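Local coordinates for protein Plm1 (Streptomyces sp. HK803, PDB 4HXY) that probably reduces the beta-keto group of a polyketide intermediate with NADPH, as the ketoreductase of the first module of phoslactomycin biosynthesis, at residues 345-348 with 349-352. Sequence-based numbering, arbitrary orientation.
Sequences LARR and RREQ
The side chain of Arg350 folds back along the last turn of helix 333-351, so that one face of its guanidinium covers the Ala346 carbonyl oxygen and Arg347 CA, both offset toward its rim. This is i to i+4 packing on Ala346 and i to i+3 packing on Arg347, at the C-terminal end of a helix in the NADPH-binding, Rossmann-type KR domain; the side chain of Leu345 lies about 13 Å from the bound NADPH. With CG beside the backbone N (chi1 -68°) and a bend at chi3, the chain returns toward the preceding turn. Its NH1 comes 3.7 Å from Ala346 CB, and NH2 sits at the same distance from Arg347 CG; the two arginines have their guanidinium planes 61° apart. Arg350 NH1 also makes a salt bridge with Asp406 and a hydrogen bond to Ala356 O, tying the helix end to the residues just before strands 357-361 and 408-412. A leucine here would probably leave Asp406 without this positive partner and Ala356 O without this donor.

Successive i to i+4 backbone bonds run through the turn: Arg349 N to Leu345 O (2.9 Å), Arg350 N to Ala346 O, Glu351 N to Arg347 O, and a weak Gln352 N to Arg348 O. The weakening coincides with Gln352 leaving helical geometry. Glu351 CG rests 3.2 Å from Arg347 O, while its OE1 accepts a hydrogen bond from Ala103 N.

Arg348 and Arg349 both direct a guanidinium to Asp308 on helix 290-310, so that carboxylate is shared by two positive charges; Arg349 also makes a cation-pi contact with Phe317. Alongside Arg348, Gln352 points the same way, its amide turned 25° from the guanidinium plane. A water in that plane, at its edge, accepts from Arg348 NE at 2.9 Å and lies 2.7 Å from Gln352 OE1, to which it can donate.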
ATOM      1  N   LEU A 345       2.584  -7.703  -0.186  1.00  5.19           N
ATOM      2  CA  LEU A 345       3.641  -8.541  -0.733  1.00  4.62           C
ATOM      3  C   LEU A 345       4.678  -8.842   0.354  1.00  5.17           C
ATOM      4  O   LEU A 345       5.139  -9.977   0.442  1.00  5.11           O
ATOM      5  CB  LEU A 345       4.314  -7.874  -1.920  1.00  4.66           C
ATOM      6  CG  LEU A 345       5.487  -8.627  -2.514  1.00  6.73           C
ATOM      7  CD1 LEU A 345       5.084 -10.019  -2.986  1.00  5.26           C
ATOM      8  CD2 LEU A 345       6.081  -7.775  -3.636  1.00  6.91           C
ATOM      9  N   ALA A 346       5.039  -7.863   1.183  1.00  5.11           N
ATOM     10  CA  ALA A 346       5.987  -8.148   2.251  1.00  5.82           C
ATOM     11  C   ALA A 346       5.428  -9.223   3.177  1.00  6.16           C
ATOM     12  O   ALA A 346       6.158 -10.127   3.581  1.00  7.22           O
ATOM     13  CB  ALA A 346       6.382  -6.897   3.024  1.00  6.32           C
ATOM     14  N   ARG A 347       4.146  -9.118   3.534  1.00  6.49           N
ATOM     15  CA  ARG A 347       3.512 -10.141   4.385  1.00  7.64           C
ATOM     16  C   ARG A 347       3.552 -11.513   3.708  1.00  7.21           C
ATOM     17  O   ARG A 347       3.844 -12.524   4.349  1.00  7.22           O
ATOM     18  CB  ARG A 347       2.067  -9.761   4.718  1.00  8.33           C
ATOM     19  CG  ARG A 347       1.948  -8.590   5.644  1.00 13.03           C
ATOM     20  CD  ARG A 347       0.547  -8.403   6.223  1.00 18.44           C
ATOM     21  NE  ARG A 347      -0.403  -7.899   5.234  1.00 22.75           N
ATOM     22  CZ  ARG A 347      -1.369  -8.609   4.651  1.00 23.75           C
ATOM     23  NH1 ARG A 347      -1.574  -9.899   4.958  1.00 25.62           N
ATOM     24  NH2 ARG A 347      -2.155  -8.005   3.762  1.00 24.83           N
ATOM     25  N   ARG A 348       3.254 -11.527   2.422  1.00  6.47           N
ATOM     26  CA  ARG A 348       3.200 -12.761   1.646  1.00  7.13           C
ATOM     27  C   ARG A 348       4.563 -13.439   1.624  1.00  7.61           C
ATOM     28  O   ARG A 348       4.679 -14.656   1.843  1.00  6.63           O
ATOM     29  CB  ARG A 348       2.698 -12.502   0.227  1.00  6.94           C
ATOM     30  CG  ARG A 348       2.357 -13.753  -0.543  1.00  8.42           C
ATOM     31  CD  ARG A 348       1.968 -13.444  -1.967  1.00  9.12           C
ATOM     32  NE  ARG A 348       3.130 -13.191  -2.821  1.00 10.72           N
ATOM     33  CZ  ARG A 348       3.070 -12.945  -4.124  1.00 11.31           C
ATOM     34  NH1 ARG A 348       1.902 -12.878  -4.748  1.00 11.83           N
ATOM     35  NH2 ARG A 348       4.189 -12.778  -4.815  1.00 11.46           N
ATOM     36  N   ARG A 349       5.602 -12.641   1.420  1.00  7.34           N
ATOM     37  CA  ARG A 349       6.954 -13.180   1.317  1.00  7.62           C
ATOM     38  C   ARG A 349       7.405 -13.757   2.663  1.00  7.52           C
ATOM     39  O   ARG A 349       8.013 -14.835   2.716  1.00  7.17           O
ATOM     40  CB  ARG A 349       7.910 -12.073   0.800  1.00  7.92           C
ATOM     41  CG  ARG A 349       9.331 -12.513   0.589  1.00 10.22           C
ATOM     42  CD  ARG A 349      10.138 -11.470  -0.224  1.00 10.51           C
ATOM     43  NE  ARG A 349      11.534 -11.866  -0.342  1.00 12.70           N
ATOM     44  CZ  ARG A 349      12.082 -12.472  -1.383  1.00 14.13           C
ATOM     45  NH1 ARG A 349      11.363 -12.739  -2.457  1.00 13.23           N
ATOM     46  NH2 ARG A 349      13.370 -12.794  -1.339  1.00 16.83           N
ATOM     47  N   ARG A 350       7.096 -13.063   3.761  1.00  7.37           N
ATOM     48  CA  ARG A 350       7.399 -13.591   5.097  1.00  7.68           C
ATOM     49  C   ARG A 350       6.660 -14.900   5.403  1.00  8.50           C
ATOM     50  O   ARG A 350       7.242 -15.786   6.051  1.00  9.42           O
ATOM     51  CB  ARG A 350       7.136 -12.564   6.179  1.00  7.69           C
ATOM     52  CG  ARG A 350       8.100 -11.403   6.131  1.00  8.44           C
ATOM     53  CD  ARG A 350       8.076 -10.569   7.407  1.00  8.92           C
ATOM     54  NE  ARG A 350       6.757 -10.025   7.714  1.00  8.60           N
ATOM     55  CZ  ARG A 350       6.294  -8.843   7.288  1.00  9.96           C
ATOM     56  NH1 ARG A 350       7.041  -8.035   6.532  1.00  8.38           N
ATOM     57  NH2 ARG A 350       5.068  -8.450   7.622  1.00 12.79           N
ATOM     58  N   GLU A 351       5.442 -15.039   4.899  1.00  9.28           N
ATOM     59  CA  GLU A 351       4.641 -16.267   5.065  1.00 10.90           C
ATOM     60  C   GLU A 351       5.319 -17.441   4.361  1.00 11.39           C
ATOM     61  O   GLU A 351       5.168 -18.604   4.768  1.00 12.12           O
ATOM     62  CB  GLU A 351       3.206 -16.070   4.523  1.00 11.88           C
ATOM     63  CG  GLU A 351       2.390 -15.178   5.409  1.00 16.98           C
ATOM     64  CD  GLU A 351       1.025 -14.755   4.839  1.00 21.58           C
ATOM     65  OE1 GLU A 351       0.734 -14.919   3.627  1.00 24.24           O
ATOM     66  OE2 GLU A 351       0.235 -14.222   5.646  1.00 27.61           O
ATOM     67  N   GLN A 352       6.085 -17.114   3.333  1.00 10.22           N
ATOM     68  CA  GLN A 352       6.847 -18.085   2.552  1.00 10.47           C
ATOM     69  C   GLN A 352       8.241 -18.319   3.156  1.00 10.66           C
ATOM     70  O   GLN A 352       9.083 -18.963   2.549  1.00 10.99           O
ATOM     71  CB  GLN A 352       6.914 -17.620   1.084  1.00 11.27           C
ATOM     72  CG  GLN A 352       5.552 -17.555   0.423  1.00 13.87           C
ATOM     73  CD  GLN A 352       5.533 -16.889  -0.959  1.00 17.57           C
ATOM     74  OE1 GLN A 352       6.484 -16.231  -1.371  1.00 19.29           O
ATOM     75  NE2 GLN A 352       4.406 -17.038  -1.665  1.00 22.04           N
TER
HETATM   76  O   HOH W   1       5.854 -13.678  -2.007  1.00 11.53           O